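Local coordinates for LPG0439 HIT-related domain-containing protein (Legionella pneumophila subsp. pneumophila, PDB 5L0L), which is of unknown function but carries a HIT-related domain, from a longer, probably membrane-bound protein, that may bind a phosphate-containing ligand, at residues G13-D18 with E121-M126; A22-A27 with L41-C46; A27-R32 with D205-T210; N33-S38 with L56-S61; R50-Y55 with H128-G133. All coordinates share one frame; numbering follows the deposited sequence.

Contacts 3, 4 and 5 lie on the six-stranded antiparallel sheet of this HIT-related domain, and contact 2 sits at its margin. Contact 3 joins strand 207-211, outermost in this chain, to strand 25-31, whose start belongs to contact 2. Contact 4 ties strands 35-41 and 51-58, and contact 5 pairs 51-58 with 128-134, its centre about 2 Å from that of the chain. The centres of contacts 3 and 4 are about 10 Å apart, as are those of contacts 2 and 5, which follow in series. Contact 1 joins two loops, 121-126 lying just ahead of strand 128-134, crosses contact 5 along the chain and touches it through S16 and R54. The strand pairs build one continuous sheet beside the sulfate.

Contact 1 of 5, residues G13-D18 with E121-M126; sequences GHWSID and EEEPSM
H14 bridges two loops of this HIT-like fold, one ahead of strand 25-31 and the other running into strand 128-134. Its NE2 donates to E122 O over 3.0 Å. The oxygen lies close to the imidazole plane, but the nitrogen stands well above the carbonyl plane, and the bond is bent (N-H...O 143°). With CG anti to the backbone N (chi1 -171°), the ring reaches across to the second loop. On its other side ND1 shares a 2.6 Å hydrogen bond with S16 OG, so both ring nitrogens are engaged and the rotation of the ring is fixed. H14 CE1, between them, rests 3.6 Å from P124 CD. W15 folds over one face of the H14 ring, offset toward its rim, and extends its six-membered end to the second loop. There CH2 meets E123 CG at 3.9 Å, at the indole edge, with the carboxylate turned 75° to the ring. S16, buried, packs CB against P124 CG at 3.6 Å, while its backbone O bonds to R54 of strand 51-58. Selenomethionine M126 bends back at chi3 to bring its methyl CE 3.7 Å from W15 CZ3 and 4.1 Å from S16 CB.

Contact 2 of 5, residues A22-A27 with L41-C46; sequences AGTSIA and LNPTDC
At the open end of the hairpin formed by strands 25-31 and 35-41, T24 and L41 are joined by two hydrogen bonds, one from the backbone and one from a side chain. L41 N donates to T24 O at 2.9 Å. In return the hydroxyl T24 OG1 donates to L41 O at 2.7 Å, lying in the plane of that carbonyl. A chi1 of 69° turns OG1 to this bond, with CB directed at the partner strand. T24 thus pairs with both L41 N and L41 O. Next along, I26 reaches over with CD1, which lies 4.0 Å from L41 CG, the two side chains slanting across each other; F186 and L183 of helix 176-194 flank this pair. I26 also shares V39 as a partner with A27, a classic beta bulge in strand 25-31. Beyond L41 the chain leaves the sheet through an Asx turn: N42 OD1 accepts from T44 N at 2.9 Å and from T44 OG1 at 3.1 Å, both donors in the plane of the amide carbonyl. Toward the surface, the turn's P43 meets A22, CB to CB, at 3.9 Å.

Contact 3 of 5, residues A27-R32 with D205-T210; sequences AVITVR and DTLKVT
Antiparallel strand pairing joins V28-V31 to L207-T210, adding strand 207-211, outermost in this chain, to strand 25-31 of the six-stranded sheet; the short axes run at 162°. V28 with T210 and T30 with K208 are hydrogen-bonded pairs, each closed by two nearly straight bonds, such as T210 N to V28 O at 2.8 Å. R32 N to T206 O, also 2.8 Å, carries the ladder one step past the regular strand. In the non-hydrogen-bonded pairs the side chains share one face. V31 and L207 lie side by side and point the same way; L207 CD2 presses on V31 CG2 at 3.5 Å, a close methyl-to-methyl fit. V31 CG2 is placed for this by lying beside the backbone N, with CG1 anti to it (chi1 178°). I29 CD1 and V209 CG2 meet more loosely at 4.2 Å. The other face, with V28, T30, K208 and T210, is more polar: a water donates to K208 O at 3.1 Å and is hydrogen-bonded to T30 OG1, which also bonds to H36 of strand 35-41. I29 and V31 pack on V82 of helix 73-92, whose L85 also meets I29 and V209; V209 in turn meets L190 and V194, and A27 meets L190, of helix 176-194. R32 forms a salt bridge with D81 of helix 73-92, and R77 of the second subunit packs on R32 and T206.

Contact 4 of 5, residues N33-S38 with L56-S61; sequences NKYHYS and LNEGDS
L56 N donates to H36 O at 2.8 Å, and the isobutyl group of L56 runs along strand 35-41. There CD1 lies 3.8 Å from S38 N and CD2 lies 4.0 Å from S38 OG. N57 returns the bond: its O accepts from H36 N at 2.9 Å. Its amide crosses the H36 side chain at a slant beside CD2, the two planes 29° apart, with OD1 3.5 Å from H36 CD2. E58 pairs with Y35 without backbone bonds between them. Its CG, swung away from its own N (chi1 166°), touches both K34 CE at 3.4 Å and Y35 CE1 at 3.9 Å. The chain then bends at chi2, and its carboxylate stays beyond salt-bridge range of K34 NZ, which makes a weak bond to Y35 OH. G59 N donates to K34 O at 3.0 Å, and G59 O lies at the edge of the H36 ring, accepting a weak bond from NE2. The other ring nitrogen, H36 ND1, bonds to T30 of strand 25-31, so both ring nitrogens have partners, the NE2 one weak. S61 N and OG both donate to E58 O. This is the open end of the beta hairpin 35-41/51-58, where L56 and N57 both face H36 in a classic beta bulge and a type II' turn from E58 to S61, with G59 at its second place, ends the strand.

Contact 5 of 5, residues R50-Y55 with H128-G133; sequences RIIIRY and HLHMWG. With SO4 (sulfate ion), chain C.
H128 and H130 stand on the same face of strand 128-134, pointing the same way as I52, which lies alongside both from strand 51-58. Their torsions differ: H128 has CG between the backbone N and the carbonyl carbon (chi1 74°), H130 has it beside the N, and both bring NE2 to one sulfate. H128 NE2 donates to sulfate O1 at 2.9 Å, in the ring plane and nearly straight (164°), while H130 NE2 donates to sulfate O3 at 2.9 Å; each also makes a weak bond to the other's oxygen. I52 CG2 flanks H128 CD2 at 4.0 Å. Behind H130, R50 bends at chi3 so that its guanidinium plane stands 76° to the imidazole, with R50 NH2 3.2 Å from H130 ND1. A water bridges the two: it accepts from R50 NE at 2.9 Å, donates to I51 O and is hydrogen-bonded to H130 ND1 at 2.8 Å. R50 is itself held by a salt bridge with D45, probably helping, through the water, to position H130. On the opposite face the apolar pairs I51 with M131 and I53 with L129 run side by side, I51 CG1 reaching M131 CB at 3.7 Å, with I51, I53 and M131 packed against helix 73-92. H128 ND1 bonds to M126 O, and G103 N and N105 N also bond to the sulfate. This is consistent with H128 and H130 being the last two histidines of a HIT motif, M126 taking the first place, and with the sulfate, probably from the crystallisation liquor, marking where a phosphate group would bind.

Contact 1 of 5, residues G13-D18 with E121-M126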
# COMPACT_ATOMS: atom_id res chain seq x y z
N GLY A 13 17.91 15.23 17.47
CA GLY A 13 17.49 14.12 18.35
C GLY A 13 16.01 13.73 18.33
O GLY A 13 15.61 12.78 19.01
N HIS A 14 15.18 14.45 17.58
CA HIS A 14 13.81 14.03 17.32
C HIS A 14 13.85 12.64 16.65
O HIS A 14 14.68 12.39 15.75
CB HIS A 14 13.11 15.07 16.42
CG HIS A 14 11.64 14.84 16.25
ND1 HIS A 14 11.10 14.25 15.13
CD2 HIS A 14 10.59 15.16 17.05
CE1 HIS A 14 9.78 14.19 15.26
NE2 HIS A 14 9.45 14.74 16.41
N TRP A 15 12.98 11.74 17.10
CA TRP A 15 12.94 10.33 16.63
C TRP A 15 12.88 10.17 15.09
O TRP A 15 13.34 9.16 14.55
CB TRP A 15 11.79 9.56 17.32
CG TRP A 15 10.43 10.14 17.07
CD1 TRP A 15 9.75 11.00 17.89
CD2 TRP A 15 9.60 9.93 15.91
NE1 TRP A 15 8.54 11.34 17.31
CE2 TRP A 15 8.42 10.70 16.10
CE3 TRP A 15 9.74 9.18 14.74
CZ2 TRP A 15 7.38 10.73 15.16
CZ3 TRP A 15 8.70 9.20 13.79
CH2 TRP A 15 7.54 9.98 14.01
N SER A 16 12.29 11.14 14.40
CA SER A 16 12.23 11.16 12.92
C SER A 16 13.61 11.24 12.23
O SER A 16 13.75 10.80 11.09
CB SER A 16 11.36 12.33 12.45
OG SER A 16 11.99 13.57 12.80
N ILE A 17 14.58 11.83 12.91
CA ILE A 17 15.93 11.96 12.38
C ILE A 17 16.82 10.89 13.02
O ILE A 17 17.49 10.15 12.30
CB ILE A 17 16.49 13.40 12.58
CG1 ILE A 17 15.60 14.41 11.82
CG2 ILE A 17 17.96 13.49 12.14
CD1 ILE A 17 15.98 15.87 11.98
N ASP A 18 16.78 10.80 14.35
CA ASP A 18 17.53 9.75 15.09
C ASP A 18 16.68 8.48 15.11
O ASP A 18 16.27 7.98 16.18
CB ASP A 18 17.89 10.23 16.51
CG ASP A 18 18.85 9.28 17.25
OD1 ASP A 18 19.43 8.35 16.63
OD2 ASP A 18 19.00 9.45 18.47
N GLU A 121 3.94 19.78 14.19
CA GLU A 121 5.03 20.13 15.10
C GLU A 121 5.61 18.86 15.74
O GLU A 121 6.82 18.73 15.88
CB GLU A 121 4.53 21.07 16.22
CG GLU A 121 3.77 22.33 15.81
CD GLU A 121 4.66 23.53 15.55
OE1 GLU A 121 5.11 24.18 16.53
OE2 GLU A 121 4.89 23.86 14.36
N GLU A 122 4.72 17.91 16.09
CA GLU A 122 5.12 16.64 16.75
C GLU A 122 5.67 15.60 15.79
O GLU A 122 6.48 14.76 16.18
CB GLU A 122 3.93 15.99 17.47
CG GLU A 122 3.14 16.91 18.41
CD GLU A 122 1.84 17.41 17.79
OE1 GLU A 122 0.78 16.82 18.12
OE2 GLU A 122 1.88 18.37 16.97
N GLU A 123 5.24 15.65 14.53
CA GLU A 123 5.60 14.61 13.57
C GLU A 123 5.74 15.20 12.15
O GLU A 123 4.75 15.69 11.58
CB GLU A 123 4.51 13.53 13.64
CG GLU A 123 4.70 12.36 12.69
CD GLU A 123 3.74 11.21 12.97
OE1 GLU A 123 3.13 11.15 14.07
OE2 GLU A 123 3.59 10.35 12.08
N PRO A 124 6.95 15.16 11.58
CA PRO A 124 7.04 15.61 10.18
C PRO A 124 6.29 14.63 9.28
O PRO A 124 6.15 13.45 9.63
CB PRO A 124 8.53 15.57 9.88
CG PRO A 124 9.10 14.61 10.87
CD PRO A 124 8.25 14.74 12.10
N SER A 125 5.80 15.12 8.14
CA SER A 125 5.34 14.26 7.08
C SER A 125 6.58 13.71 6.36
O SER A 125 7.43 14.49 5.89
CB SER A 125 4.41 15.01 6.13
OG SER A 125 4.11 14.25 4.98
N MSE A 126 6.67 12.38 6.32
CA MSE A 126 7.75 11.67 5.65
C MSE A 126 7.14 10.74 4.64
O MSE A 126 6.00 10.27 4.84
CB MSE A 126 8.51 10.81 6.66
CG MSE A 126 9.15 11.61 7.76
SE MSE A 126 9.85 10.28 9.06
CE MSE A 126 8.39 10.47 10.32

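Contact 2 of 5, residues A22-A27 with L41-C46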
# COMPACT_ATOMS: atom_id res chain seq x y z
N ALA A 22 15.32 3.94 18.76
CA ALA A 22 14.32 3.00 19.27
C ALA A 22 14.80 1.54 19.29
O ALA A 22 14.18 0.72 19.98
CB ALA A 22 13.01 3.13 18.50
N GLY A 23 15.86 1.23 18.54
CA GLY A 23 16.50 -0.08 18.55
C GLY A 23 15.77 -1.10 17.72
O GLY A 23 15.74 -2.29 18.06
N THR A 24 15.12 -0.65 16.64
CA THR A 24 14.30 -1.56 15.83
C THR A 24 14.70 -1.63 14.36
O THR A 24 13.98 -2.20 13.55
CB THR A 24 12.79 -1.22 15.93
OG1 THR A 24 12.50 0.01 15.29
CG2 THR A 24 12.36 -1.15 17.38
N SER A 25 15.87 -1.10 14.02
CA SER A 25 16.26 -1.08 12.62
C SER A 25 16.67 -2.47 12.08
O SER A 25 17.50 -3.17 12.69
CB SER A 25 17.37 -0.03 12.41
OG SER A 25 17.71 0.01 11.03
N ILE A 26 16.12 -2.82 10.93
CA ILE A 26 16.44 -4.02 10.19
C ILE A 26 17.53 -3.73 9.15
O ILE A 26 18.52 -4.46 9.08
CB ILE A 26 15.21 -4.62 9.51
CG1 ILE A 26 14.17 -5.03 10.57
CG2 ILE A 26 15.58 -5.79 8.58
CD1 ILE A 26 12.75 -5.20 10.03
N ALA A 27 17.32 -2.70 8.33
CA ALA A 27 18.23 -2.44 7.19
C ALA A 27 18.08 -1.07 6.61
O ALA A 27 17.07 -0.40 6.83
CB ALA A 27 18.03 -3.48 6.07
N LEU A 41 11.34 -2.34 12.41
CA LEU A 41 10.12 -2.81 13.07
C LEU A 41 9.45 -1.60 13.75
O LEU A 41 10.14 -0.71 14.28
CB LEU A 41 10.38 -3.93 14.09
CG LEU A 41 10.68 -5.29 13.50
CD1 LEU A 41 11.26 -6.17 14.59
CD2 LEU A 41 9.43 -5.94 12.91
N ASN A 42 8.13 -1.57 13.70
CA ASN A 42 7.39 -0.48 14.32
C ASN A 42 7.64 -0.47 15.83
O ASN A 42 7.31 -1.46 16.49
CB ASN A 42 5.90 -0.61 14.00
CG ASN A 42 5.12 0.62 14.41
OD1 ASN A 42 5.20 1.05 15.57
ND2 ASN A 42 4.36 1.18 13.49
N PRO A 43 8.21 0.62 16.38
CA PRO A 43 8.57 0.58 17.81
C PRO A 43 7.39 0.58 18.76
O PRO A 43 7.58 0.20 19.91
CB PRO A 43 9.39 1.86 18.04
CG PRO A 43 9.33 2.64 16.78
CD PRO A 43 8.72 1.82 15.69
N THR A 44 6.21 0.98 18.30
CA THR A 44 5.04 1.09 19.18
C THR A 44 3.94 0.06 18.98
O THR A 44 3.00 0.04 19.77
CB THR A 44 4.42 2.49 19.09
OG1 THR A 44 3.93 2.74 17.77
CG2 THR A 44 5.45 3.52 19.44
N ASP A 45 4.07 -0.83 17.99
CA ASP A 45 3.04 -1.81 17.72
C ASP A 45 3.69 -3.05 17.11
O ASP A 45 4.15 -3.01 15.98
CB ASP A 45 2.00 -1.21 16.77
CG ASP A 45 0.76 -2.10 16.63
OD1 ASP A 45 0.57 -3.06 17.41
OD2 ASP A 45 -0.05 -1.80 15.72
N CYS A 46 3.67 -4.15 17.87
CA CYS A 46 4.23 -5.42 17.44
C CYS A 46 3.27 -6.29 16.68
O CYS A 46 3.69 -7.30 16.10
CB CYS A 46 4.77 -6.22 18.64
SG CYS A 46 3.56 -6.79 19.83

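Contact 3 of 5, residues A27-R32 with D205-T210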
# COMPACT_ATOMS: atom_id res chain seq x y z
N ALA A 27 17.32 -2.70 8.33
CA ALA A 27 18.23 -2.44 7.19
C ALA A 27 18.08 -1.07 6.61
O ALA A 27 17.07 -0.40 6.83
CB ALA A 27 18.03 -3.48 6.07
N VAL A 28 19.10 -0.65 5.85
CA VAL A 28 18.99 0.46 4.94
C VAL A 28 19.13 -0.10 3.51
O VAL A 28 19.98 -0.95 3.23
CB VAL A 28 20.03 1.56 5.23
CG1 VAL A 28 20.04 2.63 4.16
CG2 VAL A 28 19.76 2.21 6.59
N ILE A 29 18.27 0.40 2.62
CA ILE A 29 18.17 -0.08 1.25
C ILE A 29 18.26 1.12 0.31
O ILE A 29 17.52 2.09 0.49
CB ILE A 29 16.89 -0.89 1.03
CG1 ILE A 29 16.82 -1.97 2.15
CG2 ILE A 29 16.83 -1.43 -0.41
CD1 ILE A 29 15.75 -3.04 2.11
N THR A 30 19.20 1.06 -0.64
CA THR A 30 19.43 2.14 -1.60
C THR A 30 18.95 1.70 -2.97
O THR A 30 19.25 0.59 -3.41
CB THR A 30 20.91 2.54 -1.68
OG1 THR A 30 21.31 3.04 -0.40
CG2 THR A 30 21.12 3.65 -2.73
N VAL A 31 18.16 2.56 -3.61
CA VAL A 31 17.52 2.28 -4.88
C VAL A 31 18.22 3.11 -5.99
O VAL A 31 18.33 4.33 -5.86
CB VAL A 31 16.03 2.66 -4.87
CG1 VAL A 31 15.39 2.39 -6.23
CG2 VAL A 31 15.30 1.87 -3.80
N ARG A 32 18.73 2.40 -7.01
CA ARG A 32 19.32 3.01 -8.23
C ARG A 32 20.46 3.93 -7.85
O ARG A 32 20.58 5.02 -8.39
CB ARG A 32 18.25 3.75 -9.05
CG ARG A 32 17.21 2.83 -9.66
CD ARG A 32 15.93 3.53 -10.14
NE ARG A 32 15.02 2.49 -10.63
CZ ARG A 32 13.94 2.00 -10.00
NH1 ARG A 32 13.47 2.50 -8.85
NH2 ARG A 32 13.26 1.00 -10.58
N ASP A 205 20.84 -5.20 -9.81
CA ASP A 205 21.76 -4.37 -9.08
C ASP A 205 21.04 -3.13 -8.53
O ASP A 205 21.70 -2.31 -7.86
CB ASP A 205 22.82 -3.87 -10.10
CG ASP A 205 24.25 -4.03 -9.61
OD1 ASP A 205 24.54 -3.82 -8.41
OD2 ASP A 205 25.10 -4.35 -10.48
N THR A 206 19.74 -2.99 -8.82
CA THR A 206 19.00 -1.75 -8.58
C THR A 206 18.72 -1.51 -7.10
O THR A 206 18.55 -0.37 -6.69
CB THR A 206 17.67 -1.67 -9.36
OG1 THR A 206 16.77 -2.72 -8.96
CG2 THR A 206 17.93 -1.77 -10.87
N LEU A 207 18.69 -2.58 -6.30
CA LEU A 207 18.56 -2.46 -4.84
C LEU A 207 19.83 -2.96 -4.15
O LEU A 207 20.23 -4.09 -4.40
CB LEU A 207 17.39 -3.29 -4.33
CG LEU A 207 16.00 -2.94 -4.84
CD1 LEU A 207 14.91 -3.67 -4.09
CD2 LEU A 207 15.80 -1.45 -4.69
N LYS A 208 20.42 -2.14 -3.30
CA LYS A 208 21.52 -2.55 -2.43
C LYS A 208 21.05 -2.49 -0.98
O LYS A 208 20.60 -1.45 -0.49
CB LYS A 208 22.73 -1.65 -2.63
CG LYS A 208 23.42 -1.99 -3.96
CD LYS A 208 24.43 -0.95 -4.43
CE LYS A 208 25.01 -1.35 -5.79
NZ LYS A 208 25.54 -0.19 -6.56
N VAL A 209 21.17 -3.63 -0.31
CA VAL A 209 20.68 -3.82 1.04
C VAL A 209 21.87 -3.89 2.00
O VAL A 209 22.80 -4.67 1.75
CB VAL A 209 19.92 -5.15 1.11
CG1 VAL A 209 19.44 -5.42 2.53
CG2 VAL A 209 18.77 -5.18 0.12
N THR A 210 21.85 -3.08 3.06
CA THR A 210 22.80 -3.18 4.15
C THR A 210 22.03 -3.45 5.47
O THR A 210 21.33 -2.57 5.99
CB THR A 210 23.62 -1.87 4.30
OG1 THR A 210 24.26 -1.59 3.06
CG2 THR A 210 24.69 -2.01 5.38
O HOH W 1 22.02 0.54 1.45

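Contact 4 of 5, residues N33-S38 with L56-S61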
# COMPACT_ATOMS: atom_id res chain seq x y z
N ASN A 33 21.25 3.47 -6.88
CA ASN A 33 22.40 4.17 -6.32
C ASN A 33 22.19 5.62 -5.86
O ASN A 33 23.13 6.42 -5.84
CB ASN A 33 23.59 4.07 -7.31
CG ASN A 33 24.90 3.85 -6.60
OD1 ASN A 33 24.99 3.07 -5.63
ND2 ASN A 33 25.95 4.52 -7.08
N LYS A 34 20.98 5.96 -5.44
CA LYS A 34 20.61 7.33 -5.20
C LYS A 34 19.60 7.54 -4.07
O LYS A 34 19.77 8.44 -3.25
CB LYS A 34 20.05 7.92 -6.50
CG LYS A 34 19.88 9.42 -6.46
CD LYS A 34 19.42 10.01 -7.79
CE LYS A 34 18.80 11.39 -7.57
NZ LYS A 34 18.32 12.00 -8.83
N TYR A 35 18.52 6.76 -4.05
CA TYR A 35 17.44 6.98 -3.07
C TYR A 35 17.61 6.01 -1.91
O TYR A 35 17.70 4.79 -2.13
CB TYR A 35 16.08 6.83 -3.74
CG TYR A 35 15.89 7.81 -4.88
CD1 TYR A 35 15.52 9.14 -4.65
CD2 TYR A 35 16.12 7.42 -6.20
CE1 TYR A 35 15.36 10.05 -5.70
CE2 TYR A 35 15.96 8.32 -7.27
CZ TYR A 35 15.59 9.63 -7.01
OH TYR A 35 15.45 10.50 -8.07
N HIS A 36 17.68 6.55 -0.70
CA HIS A 36 17.99 5.75 0.50
C HIS A 36 16.72 5.58 1.35
O HIS A 36 16.03 6.57 1.64
CB HIS A 36 19.03 6.45 1.36
CG HIS A 36 20.28 6.82 0.62
ND1 HIS A 36 21.14 5.87 0.13
CD2 HIS A 36 20.79 8.03 0.28
CE1 HIS A 36 22.14 6.48 -0.50
NE2 HIS A 36 21.95 7.79 -0.42
N TYR A 37 16.46 4.35 1.78
CA TYR A 37 15.26 3.99 2.57
C TYR A 37 15.64 3.17 3.80
O TYR A 37 16.59 2.38 3.73
CB TYR A 37 14.29 3.18 1.71
CG TYR A 37 13.83 3.92 0.47
CD1 TYR A 37 14.59 3.89 -0.69
CD2 TYR A 37 12.66 4.68 0.48
CE1 TYR A 37 14.20 4.58 -1.83
CE2 TYR A 37 12.27 5.38 -0.66
CZ TYR A 37 13.06 5.35 -1.80
OH TYR A 37 12.68 6.05 -2.91
N SER A 38 14.96 3.38 4.93
CA SER A 38 15.11 2.56 6.12
C SER A 38 13.94 1.59 6.26
O SER A 38 12.83 1.91 5.86
CB SER A 38 15.20 3.40 7.39
OG SER A 38 14.02 4.10 7.64
N LEU A 56 14.55 8.10 3.52
CA LEU A 56 15.48 8.93 4.28
C LEU A 56 15.87 10.19 3.51
O LEU A 56 15.65 11.30 3.97
CB LEU A 56 16.74 8.12 4.64
CG LEU A 56 16.55 6.90 5.52
CD1 LEU A 56 17.76 5.95 5.45
CD2 LEU A 56 16.29 7.34 6.94
N ASN A 57 16.46 9.99 2.35
CA ASN A 57 17.03 11.09 1.56
C ASN A 57 17.56 10.60 0.23
O ASN A 57 17.66 9.40 -0.03
CB ASN A 57 18.20 11.74 2.34
CG ASN A 57 19.39 10.82 2.48
OD1 ASN A 57 19.30 9.72 3.00
ND2 ASN A 57 20.54 11.29 2.02
N GLU A 58 17.95 11.56 -0.60
CA GLU A 58 18.54 11.31 -1.91
C GLU A 58 19.99 11.82 -1.87
O GLU A 58 20.25 12.88 -1.30
CB GLU A 58 17.70 12.04 -2.97
CG GLU A 58 18.33 12.16 -4.33
CD GLU A 58 19.32 13.32 -4.45
OE1 GLU A 58 18.97 14.44 -3.97
OE2 GLU A 58 20.42 13.11 -5.01
N GLY A 59 20.92 11.07 -2.45
CA GLY A 59 22.33 11.50 -2.55
C GLY A 59 22.87 11.82 -1.16
O GLY A 59 22.78 10.99 -0.26
N ASP A 60 23.35 13.05 -1.00
CA ASP A 60 23.86 13.57 0.28
C ASP A 60 22.95 14.59 0.95
O ASP A 60 23.38 15.28 1.88
CB ASP A 60 25.25 14.20 0.05
CG ASP A 60 26.34 13.16 -0.09
OD1 ASP A 60 26.03 11.95 0.03
OD2 ASP A 60 27.50 13.55 -0.32
N SER A 61 21.69 14.69 0.52
CA SER A 61 20.75 15.64 1.11
C SER A 61 20.48 15.29 2.56
O SER A 61 20.71 14.15 2.98
CB SER A 61 19.45 15.66 0.33
OG SER A 61 19.74 15.98 -1.02

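Contact 5 of 5, residues R50-Y55 with H128-G133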
# COMPACT_ATOMS: atom_id res chain seq x y z
N ARG A 50 4.61 -5.66 12.38
CA ARG A 50 4.60 -4.45 11.56
C ARG A 50 6.00 -3.89 11.34
O ARG A 50 6.78 -3.76 12.31
CB ARG A 50 3.78 -3.35 12.22
CG ARG A 50 2.30 -3.40 12.00
CD ARG A 50 1.62 -2.32 12.86
NE ARG A 50 1.80 -0.99 12.30
CZ ARG A 50 1.07 0.08 12.65
NH1 ARG A 50 0.17 0.02 13.63
NH2 ARG A 50 1.27 1.23 12.01
N ILE A 51 6.29 -3.52 10.09
CA ILE A 51 7.46 -2.71 9.76
C ILE A 51 7.04 -1.35 9.20
O ILE A 51 5.90 -1.17 8.75
CB ILE A 51 8.41 -3.39 8.77
CG1 ILE A 51 7.70 -3.67 7.45
CG2 ILE A 51 9.03 -4.64 9.41
CD1 ILE A 51 8.62 -4.11 6.33
N ILE A 52 7.95 -0.40 9.28
CA ILE A 52 7.82 0.90 8.59
C ILE A 52 8.97 0.97 7.58
O ILE A 52 10.12 0.70 7.91
CB ILE A 52 7.95 2.06 9.56
CG1 ILE A 52 6.91 1.95 10.69
CG2 ILE A 52 7.81 3.41 8.83
CD1 ILE A 52 7.19 2.86 11.87
N ILE A 53 8.63 1.30 6.34
CA ILE A 53 9.58 1.52 5.29
C ILE A 53 9.51 3.01 5.04
O ILE A 53 8.42 3.54 4.74
CB ILE A 53 9.21 0.76 4.01
CG1 ILE A 53 9.11 -0.74 4.32
CG2 ILE A 53 10.22 1.08 2.89
CD1 ILE A 53 8.72 -1.59 3.13
N ARG A 54 10.66 3.69 5.20
CA ARG A 54 10.71 5.14 5.19
C ARG A 54 11.80 5.67 4.27
O ARG A 54 12.92 5.16 4.25
CB ARG A 54 10.88 5.66 6.63
CG ARG A 54 11.15 7.15 6.76
CD ARG A 54 12.62 7.42 6.77
NE ARG A 54 12.96 8.83 7.04
CZ ARG A 54 13.24 9.35 8.25
NH1 ARG A 54 13.22 8.61 9.36
NH2 ARG A 54 13.55 10.62 8.33
N TYR A 55 11.46 6.71 3.53
CA TYR A 55 12.42 7.37 2.65
C TYR A 55 13.25 8.32 3.50
O TYR A 55 12.69 9.23 4.12
CB TYR A 55 11.65 8.16 1.58
CG TYR A 55 12.50 9.02 0.69
CD1 TYR A 55 13.64 8.52 0.08
CD2 TYR A 55 12.11 10.34 0.40
CE1 TYR A 55 14.41 9.34 -0.77
CE2 TYR A 55 12.87 11.15 -0.45
CZ TYR A 55 14.03 10.64 -1.01
OH TYR A 55 14.78 11.45 -1.88
N HIS A 128 6.55 7.34 3.57
CA HIS A 128 6.71 6.07 4.31
C HIS A 128 5.48 5.24 4.17
O HIS A 128 4.40 5.77 3.91
CB HIS A 128 7.05 6.32 5.80
CG HIS A 128 5.90 6.81 6.63
ND1 HIS A 128 5.32 8.05 6.46
CD2 HIS A 128 5.18 6.19 7.60
CE1 HIS A 128 4.33 8.20 7.33
NE2 HIS A 128 4.23 7.08 8.04
N LEU A 129 5.62 3.93 4.37
CA LEU A 129 4.48 3.05 4.40
C LEU A 129 4.67 1.97 5.45
O LEU A 129 5.77 1.76 5.96
CB LEU A 129 4.16 2.47 3.03
CG LEU A 129 5.13 1.55 2.29
CD1 LEU A 129 5.14 0.14 2.86
CD2 LEU A 129 4.76 1.51 0.82
N HIS A 130 3.56 1.31 5.75
CA HIS A 130 3.46 0.28 6.79
C HIS A 130 3.24 -1.04 6.10
O HIS A 130 2.51 -1.11 5.13
CB HIS A 130 2.26 0.54 7.69
CG HIS A 130 2.28 1.88 8.33
ND1 HIS A 130 3.00 2.13 9.47
CD2 HIS A 130 1.74 3.06 7.94
CE1 HIS A 130 2.90 3.42 9.76
NE2 HIS A 130 2.10 4.00 8.88
N MSE A 131 3.84 -2.10 6.63
CA MSE A 131 3.64 -3.45 6.10
C MSE A 131 3.56 -4.42 7.28
O MSE A 131 4.18 -4.18 8.34
CB MSE A 131 4.79 -3.81 5.15
CG MSE A 131 4.62 -5.18 4.55
SE MSE A 131 6.04 -5.62 3.23
CE MSE A 131 5.64 -4.23 1.92
N TRP A 132 2.75 -5.46 7.15
CA TRP A 132 2.56 -6.42 8.23
C TRP A 132 2.06 -7.72 7.65
O TRP A 132 1.78 -7.81 6.43
CB TRP A 132 1.58 -5.87 9.29
CG TRP A 132 0.23 -5.60 8.71
CD1 TRP A 132 -0.86 -6.42 8.75
CD2 TRP A 132 -0.19 -4.43 7.98
NE1 TRP A 132 -1.91 -5.85 8.06
CE2 TRP A 132 -1.53 -4.63 7.59
CE3 TRP A 132 0.45 -3.23 7.60
CZ2 TRP A 132 -2.26 -3.69 6.87
CZ3 TRP A 132 -0.26 -2.32 6.84
CH2 TRP A 132 -1.59 -2.55 6.47
N GLY A 133 2.00 -8.74 8.49
CA GLY A 133 1.56 -10.09 8.08
C GLY A 133 0.24 -10.47 8.73
O GLY A 133 -0.07 -10.02 9.87
S SO4 C . 0.80 7.11 9.56
O1 SO4 C . 2.20 7.10 10.07
O2 SO4 C . 0.41 8.50 9.75
O3 SO4 C . 1.01 6.62 8.20
O4 SO4 C . 0.26 6.18 10.56
O HOH W 2 4.03 -0.14 10.71